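Local atomic coordinates of trehalose-6-phosphate phosphatase-related protein (Thermoplasma acidophilum, PDB entry 1U02), a protein that removes the phosphate from trehalose 6-phosphate to give free trehalose, using magnesium, and also hydrolyses para-nitrophenyl phosphate less efficiently. Residues Ile175-Asp180 against Leu194-Gly199; Asp7-Leu12 against Thr45-Glu50; Val159-Ala164 against Ala181-Ala186. One frame throughout, in Å; residues are numbered along the deposited sequence.

All three contacts cluster around one magnesium site at the C-terminal ends of neighbouring parallel strands in the central sheet of a HAD-type fold. Their centres are about 11 Å apart for contacts 1 and 3, and about 13 Å for each of the other two pairs. Contact 2 comes first in the chain, joining the loop after strand 3-7 to the turn after strand 40-44. Contacts 3 and 1 then interleave: helix 161-169, strand 174-178, helix 181-188 and strand 194-198 follow in sequence. The sheet order 40-44, 3-7, 174-178, 194-198 brings loops distant in sequence side by side, so contacts 1 and 2 supply the protein ligands of the magnesium while contact 3 borders it.

Contact 1: residues Ile175-Asp180 against Leu194-Gly199; sequences IIAGDD and LTIKVG. With MG (magnesium ion), chain B.
I176 and G178 pair with L194, I196 and V198 in the two parallel strands of a beta-alpha-beta unit, strand 174-178, helix 181-188 and strand 194-198. The strand axes run 15° apart, and four backbone hydrogen bonds alternate in direction, as parallel pairing requires. I176 N donates to L194 O at 3.0 Å, and I196 N returns a bond of 2.7 Å to I176 O. The next pair repeats this: G178 N reaches I196 O at 3.1 Å, then V198 N reaches G178 O at 2.9 Å.

Side chains sort by face. On one face, I175 lies alongside L194, while its CG2 branch meets CD1 of I196 at 3.7 Å, the two isoleucines crossing at a slant; CB of A177 packs against CB of I196. Helix 212-229 covers this layer through M215 and I222. I176 and T195 occupy the other face, against F187 of helix 181-188.

At the C-terminal ends of the strands the chemistry turns polar. Bends at chi2 (72°) and chi4 curl K197 back, so that NZ donates to its neighbour V198 O at 3.1 Å and makes a weak bond to D179 O at 3.2 Å. A water within hydrogen-bonding distance of both D179 O and V198 O bridges the two chains here. D179 swings its carboxylate away from strand 194-198, with CG held between backbone N and carbonyl carbon (chi1 67°), and OD1 binds the magnesium ion at 2.0 Å. OD2 accepts from a metal-bound water.

Strand pairing thus holds as far as G178, directly before D179, and probably helps to fix where this metal ligand is presented; K197 NZ and the water add only a weaker link.

Contact 2: residues Asp7-Leu12 against Thr45-Glu50; sequences DYDGTL and TGRSPE. With MG (magnesium ion), chain B; NA (sodium ion), chain C.
D9 and R47 carry the contact with a two-pronged salt bridge. R47 approaches side-on: NE donates to D9 OD2 at 2.7 Å, on its syn side, and NH2 to D9 OD1 at 2.9 Å, from above the carboxylate plane. The two flat groups are turned 37° apart. R47 NH1 has a second carboxylate, that of E51.

Water-mediated bonds form the next group. One water accepts from D9 N at 2.9 Å and lies 2.6 Å from T45 OG1, to which it is hydrogen-bonded; it also donates to D9 OD2. T45 OG1 in turn accepts from R47 N at 2.8 Å, an ST turn.

Metal bonds complete the set. D7, the probable nucleophile, binds magnesium through OD2 at 2.1 Å, and D9 through its backbone O at 2.0 Å; T11 OG1 donates to that D7 oxygen. D9 OD1 also holds a sodium ion at 2.7 Å, with P14 and S22.

The loop 7-12, whose D7, D9 and T11 fit the DxDx(T/V) pattern of HAD phosphatases, follows strand 3-7, and T45 follows the adjacent parallel strand 40-44. Helix 49-55, capped at its start by S48, packs I52 against Y8, T45 and R47.

Contact 3: residues Val159-Ala164 against Ala181-Ala186; sequences VNKGSA and ATDEAA
K161 reaches across to D183 with the one salt bridge of this contact, NZ to OD1 at 2.7 Å. The ammonium meets OD1 on its syn side, 31° out of the carboxylate plane. The same nitrogen makes a weak bond to T182 OG1 at 3.3 Å, and the aliphatic CD and CE lie alongside these two oxygens. Beyond CG the lysine is fully extended, which carries NZ from the first turn of helix 161-169 to the start of helix 181-188.

Behind the polar end, the backbones close in. G162 CA lies 3.7 Å from A186 CA, and A186 CB touches G162 CA at 3.9 Å; with no side chain on G162, the two helices meet almost backbone to backbone. One water bridges them, accepting from G162 N at 3.0 Å and donating to T182 O at 2.7 Å.

In the next shell, D183 OD2 accepts from D180 N and more weakly from D179 N, which positions its carboxylate between the lysine and the turn that bears a magnesium ligand, while T182 OG1 has its stronger partner in D180 OD1. K161 NZ also forms a salt bridge with D7 OD1, placing it between two carboxylates, consistent with the lysine that faces the nucleophile in HAD phosphatases. Further out, N160 caps the start of helix 161-169: its OD1 accepts from S163 N at 3.0 Å, the donor standing 49° above the amide carbonyl plane.

Strand 174-178 connects the two helices in the chain. N190, just beyond helix 181-188, bonds to A186 O and weakly to G162 O, H66 touches K161 and T182, and Y146 of strand 144-147, in the separate antiparallel sheet, packs on T182.

Contact 1: residues Ile175-Asp180 against Leu194-Gly199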
ATOM      1  N   ILE A 175       8.544  -8.912  11.326  1.00 19.91           N
ATOM      2  CA  ILE A 175       7.160  -9.333  11.207  1.00 18.09           C
ATOM      3  C   ILE A 175       6.669  -8.617   9.957  1.00 17.55           C
ATOM      4  O   ILE A 175       6.979  -7.439   9.750  1.00 18.40           O
ATOM      5  CB  ILE A 175       6.316  -8.883  12.425  1.00 18.71           C
ATOM      6  CG1 ILE A 175       6.784  -9.619  13.687  1.00 21.19           C
ATOM      7  CG2 ILE A 175       4.844  -9.166  12.173  1.00 18.96           C
ATOM      8  CD1 ILE A 175       6.071  -9.183  14.962  1.00 21.47           C
ATOM      9  N   ILE A 176       5.940  -9.331   9.108  1.00 16.73           N
ATOM     10  CA  ILE A 176       5.409  -8.746   7.882  1.00 17.81           C
ATOM     11  C   ILE A 176       3.954  -9.170   7.740  1.00 17.41           C
ATOM     12  O   ILE A 176       3.651 -10.364   7.701  1.00 19.81           O
ATOM     13  CB  ILE A 176       6.218  -9.206   6.643  1.00 17.12           C
ATOM     14  CG1 ILE A 176       7.696  -8.835   6.819  1.00 17.22           C
ATOM     15  CG2 ILE A 176       5.664  -8.549   5.386  1.00 16.96           C
ATOM     16  CD1 ILE A 176       8.620  -9.414   5.753  1.00 17.05           C
ATOM     17  N   ALA A 177       3.057  -8.190   7.670  1.00 16.38           N
ATOM     18  CA  ALA A 177       1.625  -8.454   7.561  1.00 15.67           C
ATOM     19  C   ALA A 177       0.997  -7.793   6.337  1.00 15.50           C
ATOM     20  O   ALA A 177       1.290  -6.638   6.025  1.00 13.65           O
ATOM     21  CB  ALA A 177       0.925  -7.975   8.823  1.00 13.86           C
ATOM     22  N   GLY A 178       0.124  -8.530   5.658  1.00 15.93           N
ATOM     23  CA  GLY A 178      -0.533  -8.008   4.468  1.00 16.26           C
ATOM     24  C   GLY A 178      -1.772  -8.816   4.135  1.00 17.93           C
ATOM     25  O   GLY A 178      -1.968  -9.895   4.698  1.00 19.10           O
ATOM     26  N   ASP A 179      -2.589  -8.323   3.206  1.00 17.33           N
ATOM     27  CA  ASP A 179      -3.838  -8.997   2.848  1.00 18.64           C
ATOM     28  C   ASP A 179      -4.039  -9.470   1.405  1.00 19.68           C
ATOM     29  O   ASP A 179      -4.969 -10.233   1.142  1.00 21.37           O
ATOM     30  CB  ASP A 179      -5.015  -8.092   3.202  1.00 17.24           C
ATOM     31  CG  ASP A 179      -5.059  -6.850   2.337  1.00 17.98           C
ATOM     32  OD1 ASP A 179      -4.060  -6.103   2.317  1.00 16.58           O
ATOM     33  OD2 ASP A 179      -6.086  -6.621   1.673  1.00 18.52           O
ATOM     34  N   ASP A 180      -3.220  -9.019   0.460  1.00 21.38           N
ATOM     35  CA  ASP A 180      -3.424  -9.467  -0.918  1.00 22.38           C
ATOM     36  C   ASP A 180      -2.181 -10.037  -1.589  1.00 22.60           C
ATOM     37  O   ASP A 180      -1.152 -10.234  -0.949  1.00 22.98           O
ATOM     38  CB  ASP A 180      -4.006  -8.339  -1.783  1.00 23.73           C
ATOM     39  CG  ASP A 180      -3.055  -7.175  -1.947  1.00 22.33           C
ATOM     40  OD1 ASP A 180      -1.829  -7.374  -1.803  1.00 23.77           O
ATOM     41  OD2 ASP A 180      -3.534  -6.062  -2.240  1.00 24.33           O
ATOM     42  N   LEU A 194       8.414 -13.515  10.152  1.00 24.33           N
ATOM     43  CA  LEU A 194       7.133 -13.908  10.727  1.00 23.50           C
ATOM     44  C   LEU A 194       6.063 -13.267   9.850  1.00 23.37           C
ATOM     45  O   LEU A 194       5.653 -12.123  10.074  1.00 23.03           O
ATOM     46  CB  LEU A 194       7.015 -13.409  12.170  1.00 22.66           C
ATOM     47  CG  LEU A 194       5.962 -14.082  13.062  1.00 25.40           C
ATOM     48  CD1 LEU A 194       6.103 -13.575  14.491  1.00 24.76           C
ATOM     49  CD2 LEU A 194       4.564 -13.807  12.535  1.00 26.72           C
ATOM     50  N   THR A 195       5.629 -14.012   8.840  1.00 22.53           N
ATOM     51  CA  THR A 195       4.630 -13.543   7.892  1.00 22.25           C
ATOM     52  C   THR A 195       3.203 -13.741   8.398  1.00 22.43           C
ATOM     53  O   THR A 195       2.846 -14.817   8.878  1.00 22.52           O
ATOM     54  CB  THR A 195       4.812 -14.264   6.545  1.00 24.67           C
ATOM     55  OG1 THR A 195       4.919 -15.677   6.775  1.00 25.28           O
ATOM     56  CG2 THR A 195       6.084 -13.776   5.855  1.00 24.27           C
ATOM     57  N   ILE A 196       2.389 -12.696   8.277  1.00 20.53           N
ATOM     58  CA  ILE A 196       1.006 -12.739   8.740  1.00 18.85           C
ATOM     59  C   ILE A 196       0.031 -12.361   7.627  1.00 19.14           C
ATOM     60  O   ILE A 196       0.073 -11.246   7.103  1.00 16.56           O
ATOM     61  CB  ILE A 196       0.792 -11.763   9.922  1.00 17.47           C
ATOM     62  CG1 ILE A 196       1.761 -12.089  11.062  1.00 17.92           C
ATOM     63  CG2 ILE A 196      -0.647 -11.830  10.395  1.00 17.91           C
ATOM     64  CD1 ILE A 196       1.712 -11.084  12.197  1.00 17.59           C
ATOM     65  N   LYS A 197      -0.855 -13.285   7.276  1.00 19.95           N
ATOM     66  CA  LYS A 197      -1.838 -13.027   6.230  1.00 21.06           C
ATOM     67  C   LYS A 197      -3.148 -12.567   6.856  1.00 21.19           C
ATOM     68  O   LYS A 197      -3.603 -13.137   7.846  1.00 20.95           O
ATOM     69  CB  LYS A 197      -2.084 -14.296   5.410  1.00 22.18           C
ATOM     70  CG  LYS A 197      -3.208 -14.206   4.376  1.00 24.63           C
ATOM     71  CD  LYS A 197      -2.827 -13.336   3.183  1.00 28.12           C
ATOM     72  CE  LYS A 197      -3.824 -13.489   2.038  1.00 29.85           C
ATOM     73  NZ  LYS A 197      -5.212 -13.187   2.461  1.00 33.46           N
ATOM     74  N   VAL A 198      -3.746 -11.528   6.284  1.00 20.01           N
ATOM     75  CA  VAL A 198      -5.016 -11.022   6.782  1.00 20.47           C
ATOM     76  C   VAL A 198      -6.074 -11.317   5.728  1.00 22.50           C
ATOM     77  O   VAL A 198      -5.882 -11.001   4.555  1.00 21.03           O
ATOM     78  CB  VAL A 198      -4.985  -9.494   7.007  1.00 20.90           C
ATOM     79  CG1 VAL A 198      -6.337  -9.021   7.533  1.00 18.25           C
ATOM     80  CG2 VAL A 198      -3.869  -9.125   7.978  1.00 18.35           C
ATOM     81  N   GLY A 199      -7.175 -11.934   6.142  1.00 24.13           N
ATOM     82  CA  GLY A 199      -8.247 -12.221   5.208  1.00 28.62           C
ATOM     83  C   GLY A 199      -8.280 -13.619   4.627  1.00 32.26           C
ATOM     84  O   GLY A 199      -7.354 -14.410   4.794  1.00 31.45           O
TER
HETATM   85 MG    MG B 240      -3.686  -4.279   1.528  1.00 17.96          MG
HETATM   86  O   HOH W   1      -7.487 -11.214   2.151  1.00 40.98           O
HETATM   87  O   HOH W   2      -5.209  -4.492   0.187  1.00 17.44           O
HETATM   88  O   HOH W   3      -2.163  -4.985   0.240  1.00 15.23           O
HETATM   89  O   HOH W   4      -3.193  -2.408   0.739  1.00 20.72           O

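Contact 2: residues Asp7-Leu12 against Thr45-Glu50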
ATOM      1  N   ASP A   7       1.130  -3.614   6.123  1.00 12.50           N
ATOM      2  CA  ASP A   7       0.404  -3.085   4.976  1.00 12.24           C
ATOM      3  C   ASP A   7      -0.696  -2.239   5.619  1.00 11.85           C
ATOM      4  O   ASP A   7      -1.026  -2.440   6.789  1.00 10.68           O
ATOM      5  CB  ASP A   7      -0.218  -4.235   4.172  1.00 14.28           C
ATOM      6  CG  ASP A   7      -1.206  -3.753   3.121  1.00 13.64           C
ATOM      7  OD1 ASP A   7      -0.833  -2.917   2.276  1.00 16.06           O
ATOM      8  OD2 ASP A   7      -2.361  -4.221   3.136  1.00 16.98           O
ATOM      9  N   TYR A   8      -1.267  -1.302   4.872  1.00 10.89           N
ATOM     10  CA  TYR A   8      -2.313  -0.443   5.423  1.00 11.99           C
ATOM     11  C   TYR A   8      -3.729  -0.894   5.043  1.00 12.29           C
ATOM     12  O   TYR A   8      -4.468  -1.427   5.878  1.00 11.26           O
ATOM     13  CB  TYR A   8      -2.093   1.010   4.964  1.00 10.49           C
ATOM     14  CG  TYR A   8      -2.946   2.024   5.688  1.00 11.70           C
ATOM     15  CD1 TYR A   8      -2.731   2.307   7.040  1.00 10.08           C
ATOM     16  CD2 TYR A   8      -3.984   2.685   5.036  1.00  8.09           C
ATOM     17  CE1 TYR A   8      -3.530   3.222   7.725  1.00  9.45           C
ATOM     18  CE2 TYR A   8      -4.797   3.609   5.716  1.00  9.50           C
ATOM     19  CZ  TYR A   8      -4.561   3.869   7.060  1.00  9.27           C
ATOM     20  OH  TYR A   8      -5.356   4.765   7.742  1.00  8.96           O
ATOM     21  N   ASP A   9      -4.108  -0.681   3.784  1.00 11.07           N
ATOM     22  CA  ASP A   9      -5.445  -1.058   3.332  1.00 12.15           C
ATOM     23  C   ASP A   9      -5.715  -2.553   3.393  1.00 12.61           C
ATOM     24  O   ASP A   9      -4.958  -3.361   2.852  1.00 12.98           O
ATOM     25  CB  ASP A   9      -5.682  -0.544   1.918  1.00 12.90           C
ATOM     26  CG  ASP A   9      -5.586   0.960   1.841  1.00 13.87           C
ATOM     27  OD1 ASP A   9      -6.426   1.639   2.474  1.00 13.67           O
ATOM     28  OD2 ASP A   9      -4.666   1.457   1.167  1.00 15.64           O
ATOM     29  N   GLY A  10      -6.809  -2.905   4.061  1.00 14.41           N
ATOM     30  CA  GLY A  10      -7.188  -4.297   4.200  1.00 14.76           C
ATOM     31  C   GLY A  10      -6.402  -5.022   5.273  1.00 15.49           C
ATOM     32  O   GLY A  10      -6.662  -6.195   5.549  1.00 15.90           O
ATOM     33  N   THR A  11      -5.441  -4.332   5.881  1.00 14.73           N
ATOM     34  CA  THR A  11      -4.615  -4.924   6.925  1.00 13.31           C
ATOM     35  C   THR A  11      -4.824  -4.221   8.269  1.00 13.44           C
ATOM     36  O   THR A  11      -5.121  -4.869   9.275  1.00 13.83           O
ATOM     37  CB  THR A  11      -3.127  -4.888   6.517  1.00 13.33           C
ATOM     38  OG1 THR A  11      -2.953  -5.671   5.326  1.00 15.06           O
ATOM     39  CG2 THR A  11      -2.246  -5.461   7.625  1.00 15.67           C
ATOM     40  N   LEU A  12      -4.674  -2.899   8.284  1.00 12.80           N
ATOM     41  CA  LEU A  12      -4.878  -2.120   9.502  1.00 13.30           C
ATOM     42  C   LEU A  12      -6.246  -1.439   9.467  1.00 12.78           C
ATOM     43  O   LEU A  12      -6.820  -1.111  10.505  1.00 16.09           O
ATOM     44  CB  LEU A  12      -3.777  -1.065   9.661  1.00 12.00           C
ATOM     45  CG  LEU A  12      -2.347  -1.614   9.763  1.00 14.25           C
ATOM     46  CD1 LEU A  12      -1.361  -0.465   9.967  1.00 12.01           C
ATOM     47  CD2 LEU A  12      -2.256  -2.604  10.924  1.00 13.10           C
ATOM     48  N   THR A  45       2.906   0.277   1.796  1.00 14.58           N
ATOM     49  CA  THR A  45       1.669   0.442   1.055  1.00 13.25           C
ATOM     50  C   THR A  45       1.869   0.875  -0.393  1.00 14.23           C
ATOM     51  O   THR A  45       2.979   1.211  -0.809  1.00 12.14           O
ATOM     52  CB  THR A  45       0.836   1.515   1.781  1.00 12.59           C
ATOM     53  OG1 THR A  45      -0.354   1.819   1.048  1.00 14.51           O
ATOM     54  CG2 THR A  45       1.678   2.787   1.935  1.00 11.71           C
ATOM     55  N   GLY A  46       0.778   0.869  -1.150  1.00 13.74           N
ATOM     56  CA  GLY A  46       0.829   1.316  -2.530  1.00 13.21           C
ATOM     57  C   GLY A  46       0.425   2.783  -2.533  1.00 13.88           C
ATOM     58  O   GLY A  46       0.520   3.474  -3.550  1.00 12.95           O
ATOM     59  N   ARG A  47      -0.040   3.253  -1.377  1.00 12.71           N
ATOM     60  CA  ARG A  47      -0.454   4.645  -1.203  1.00 11.46           C
ATOM     61  C   ARG A  47       0.782   5.536  -1.254  1.00 11.87           C
ATOM     62  O   ARG A  47       1.907   5.051  -1.168  1.00 12.24           O
ATOM     63  CB  ARG A  47      -1.120   4.843   0.161  1.00 11.44           C
ATOM     64  CG  ARG A  47      -2.378   4.029   0.405  1.00 14.97           C
ATOM     65  CD  ARG A  47      -3.625   4.735  -0.103  1.00 14.56           C
ATOM     66  NE  ARG A  47      -4.822   4.094   0.428  1.00 14.81           N
ATOM     67  CZ  ARG A  47      -6.043   4.610   0.378  1.00 11.51           C
ATOM     68  NH1 ARG A  47      -6.246   5.793  -0.185  1.00  9.60           N
ATOM     69  NH2 ARG A  47      -7.062   3.937   0.903  1.00 11.60           N
ATOM     70  N   SER A  48       0.559   6.841  -1.383  1.00 10.23           N
ATOM     71  CA  SER A  48       1.641   7.816  -1.420  1.00 10.31           C
ATOM     72  C   SER A  48       1.975   8.246   0.008  1.00 12.30           C
ATOM     73  O   SER A  48       1.216   7.988   0.941  1.00 11.49           O
ATOM     74  CB  SER A  48       1.201   9.054  -2.201  1.00 11.01           C
ATOM     75  OG  SER A  48       0.092   9.669  -1.551  1.00 11.42           O
ATOM     76  N   PRO A  49       3.123   8.916   0.191  1.00 13.64           N
ATOM     77  CA  PRO A  49       3.523   9.379   1.523  1.00 14.60           C
ATOM     78  C   PRO A  49       2.546  10.456   1.995  1.00 13.17           C
ATOM     79  O   PRO A  49       2.265  10.575   3.186  1.00 12.62           O
ATOM     80  CB  PRO A  49       4.922   9.955   1.299  1.00 14.13           C
ATOM     81  CG  PRO A  49       5.400   9.285   0.058  1.00 18.72           C
ATOM     82  CD  PRO A  49       4.173   9.193  -0.803  1.00 15.59           C
ATOM     83  N   GLU A  50       2.033  11.244   1.054  1.00 13.53           N
ATOM     84  CA  GLU A  50       1.092  12.298   1.412  1.00 14.70           C
ATOM     85  C   GLU A  50      -0.181  11.672   1.987  1.00 13.41           C
ATOM     86  O   GLU A  50      -0.769  12.210   2.923  1.00 13.65           O
ATOM     87  CB  GLU A  50       0.739  13.168   0.194  1.00 17.01           C
ATOM     88  CG  GLU A  50       1.884  14.007  -0.361  1.00 21.08           C
ATOM     89  CD  GLU A  50       2.993  13.165  -0.966  1.00 23.14           C
ATOM     90  OE1 GLU A  50       2.684  12.277  -1.785  1.00 19.39           O
ATOM     91  OE2 GLU A  50       4.176  13.394  -0.627  1.00 27.19           O
TER
HETATM   92 MG    MG B 240      -3.686  -4.279   1.528  1.00 17.96          MG
HETATM   93 NA    NA C 241      -9.047   1.268   2.717  1.00 28.18          NA
HETATM   94  O   HOH W   5      -2.172   0.126   1.720  1.00 15.68           O
HETATM   95  O   HOH W   4      -3.193  -2.408   0.739  1.00 20.72           O
HETATM   96  O   HOH W   2      -5.209  -4.492   0.187  1.00 17.44           O
HETATM   97  O   HOH W   3      -2.163  -4.985   0.240  1.00 15.23           O
HETATM   98  O   HOH W   6     -10.298   0.765   0.575  1.00 17.60           O

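Contact 3: residues Val159-Ala164 against Ala181-Ala186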
ATOM      1  N   VAL A 159       8.135  -1.690  -9.446  1.00 18.63           N
ATOM      2  CA  VAL A 159       7.926  -1.581  -8.000  1.00 20.62           C
ATOM      3  C   VAL A 159       7.618  -2.953  -7.404  1.00 19.14           C
ATOM      4  O   VAL A 159       6.917  -3.758  -8.013  1.00 20.81           O
ATOM      5  CB  VAL A 159       6.787  -0.589  -7.661  1.00 21.02           C
ATOM      6  CG1 VAL A 159       7.179   0.810  -8.123  1.00 23.64           C
ATOM      7  CG2 VAL A 159       5.485  -1.021  -8.322  1.00 21.33           C
ATOM      8  N   ASN A 160       8.139  -3.211  -6.208  1.00 20.03           N
ATOM      9  CA  ASN A 160       7.956  -4.503  -5.549  1.00 19.48           C
ATOM     10  C   ASN A 160       8.034  -4.386  -4.016  1.00 19.36           C
ATOM     11  O   ASN A 160       9.099  -4.094  -3.471  1.00 17.56           O
ATOM     12  CB  ASN A 160       9.048  -5.458  -6.052  1.00 22.03           C
ATOM     13  CG  ASN A 160       8.835  -6.889  -5.604  1.00 23.34           C
ATOM     14  OD1 ASN A 160       8.693  -7.169  -4.416  1.00 23.63           O
ATOM     15  ND2 ASN A 160       8.823  -7.807  -6.562  1.00 28.00           N
ATOM     16  N   LYS A 161       6.916  -4.611  -3.327  1.00 19.28           N
ATOM     17  CA  LYS A 161       6.897  -4.541  -1.862  1.00 20.11           C
ATOM     18  C   LYS A 161       7.962  -5.437  -1.238  1.00 19.50           C
ATOM     19  O   LYS A 161       8.693  -5.015  -0.341  1.00 17.73           O
ATOM     20  CB  LYS A 161       5.545  -4.979  -1.299  1.00 22.17           C
ATOM     21  CG  LYS A 161       4.502  -3.893  -1.130  1.00 23.94           C
ATOM     22  CD  LYS A 161       3.254  -4.493  -0.487  1.00 23.39           C
ATOM     23  CE  LYS A 161       2.162  -3.457  -0.269  1.00 26.56           C
ATOM     24  NZ  LYS A 161       0.915  -4.104   0.230  1.00 24.84           N
ATOM     25  N   GLY A 162       8.020  -6.684  -1.705  1.00 20.42           N
ATOM     26  CA  GLY A 162       8.985  -7.640  -1.183  1.00 22.12           C
ATOM     27  C   GLY A 162      10.424  -7.158  -1.232  1.00 22.89           C
ATOM     28  O   GLY A 162      11.132  -7.211  -0.226  1.00 22.27           O
ATOM     29  N   SER A 163      10.852  -6.685  -2.401  1.00 22.84           N
ATOM     30  CA  SER A 163      12.217  -6.196  -2.578  1.00 22.79           C
ATOM     31  C   SER A 163      12.517  -5.018  -1.658  1.00 21.18           C
ATOM     32  O   SER A 163      13.592  -4.943  -1.053  1.00 20.06           O
ATOM     33  CB  SER A 163      12.447  -5.777  -4.034  1.00 23.08           C
ATOM     34  OG  SER A 163      12.202  -6.865  -4.910  1.00 29.15           O
ATOM     35  N   ALA A 164      11.564  -4.094  -1.559  1.00 19.59           N
ATOM     36  CA  ALA A 164      11.723  -2.917  -0.715  1.00 17.54           C
ATOM     37  C   ALA A 164      11.884  -3.333   0.743  1.00 15.17           C
ATOM     38  O   ALA A 164      12.756  -2.830   1.453  1.00 15.83           O
ATOM     39  CB  ALA A 164      10.515  -1.994  -0.867  1.00 17.38           C
ATOM     40  N   ALA A 181      -2.288 -10.290  -2.889  1.00 23.95           N
ATOM     41  CA  ALA A 181      -1.193 -10.869  -3.663  1.00 24.93           C
ATOM     42  C   ALA A 181       0.150 -10.155  -3.539  1.00 25.70           C
ATOM     43  O   ALA A 181       1.195 -10.809  -3.465  1.00 26.36           O
ATOM     44  CB  ALA A 181      -1.596 -10.963  -5.128  1.00 26.37           C
ATOM     45  N   THR A 182       0.136  -8.826  -3.518  1.00 24.90           N
ATOM     46  CA  THR A 182       1.382  -8.074  -3.412  1.00 24.47           C
ATOM     47  C   THR A 182       2.066  -8.362  -2.083  1.00 23.94           C
ATOM     48  O   THR A 182       3.289  -8.276  -1.966  1.00 22.87           O
ATOM     49  CB  THR A 182       1.139  -6.552  -3.536  1.00 25.38           C
ATOM     50  OG1 THR A 182       0.393  -6.086  -2.401  1.00 23.43           O
ATOM     51  CG2 THR A 182       0.357  -6.251  -4.810  1.00 23.76           C
ATOM     52  N   ASP A 183       1.273  -8.708  -1.077  1.00 23.21           N
ATOM     53  CA  ASP A 183       1.827  -9.015   0.234  1.00 22.18           C
ATOM     54  C   ASP A 183       2.256 -10.474   0.237  1.00 21.75           C
ATOM     55  O   ASP A 183       3.259 -10.837   0.848  1.00 22.01           O
ATOM     56  CB  ASP A 183       0.778  -8.753   1.310  1.00 20.17           C
ATOM     57  CG  ASP A 183       0.267  -7.328   1.270  1.00 21.74           C
ATOM     58  OD1 ASP A 183       1.068  -6.406   1.539  1.00 17.79           O
ATOM     59  OD2 ASP A 183      -0.929  -7.131   0.957  1.00 20.65           O
ATOM     60  N   GLU A 184       1.486 -11.301  -0.458  1.00 22.89           N
ATOM     61  CA  GLU A 184       1.783 -12.721  -0.556  1.00 24.32           C
ATOM     62  C   GLU A 184       3.160 -12.832  -1.202  1.00 25.21           C
ATOM     63  O   GLU A 184       3.982 -13.658  -0.806  1.00 25.41           O
ATOM     64  CB  GLU A 184       0.732 -13.412  -1.424  1.00 23.89           C
ATOM     65  CG  GLU A 184       0.728 -14.923  -1.306  1.00 26.42           C
ATOM     66  CD  GLU A 184       0.482 -15.390   0.111  1.00 26.18           C
ATOM     67  OE1 GLU A 184      -0.562 -15.017   0.688  1.00 28.20           O
ATOM     68  OE2 GLU A 184       1.330 -16.134   0.647  1.00 27.99           O
ATOM     69  N   ALA A 185       3.412 -11.976  -2.188  1.00 24.70           N
ATOM     70  CA  ALA A 185       4.692 -11.972  -2.875  1.00 24.68           C
ATOM     71  C   ALA A 185       5.774 -11.503  -1.907  1.00 24.59           C
ATOM     72  O   ALA A 185       6.893 -12.021  -1.905  1.00 23.66           O
ATOM     73  CB  ALA A 185       4.631 -11.052  -4.087  1.00 25.02           C
ATOM     74  N   ALA A 186       5.432 -10.524  -1.075  1.00 23.72           N
ATOM     75  CA  ALA A 186       6.377 -10.000  -0.098  1.00 23.59           C
ATOM     76  C   ALA A 186       6.774 -11.097   0.894  1.00 23.27           C
ATOM     77  O   ALA A 186       7.925 -11.150   1.325  1.00 23.52           O
ATOM     78  CB  ALA A 186       5.772  -8.810   0.635  1.00 23.71           C
TER
HETATM   79  O   HOH W   7       5.632  -7.783  -3.236  1.00 26.74           O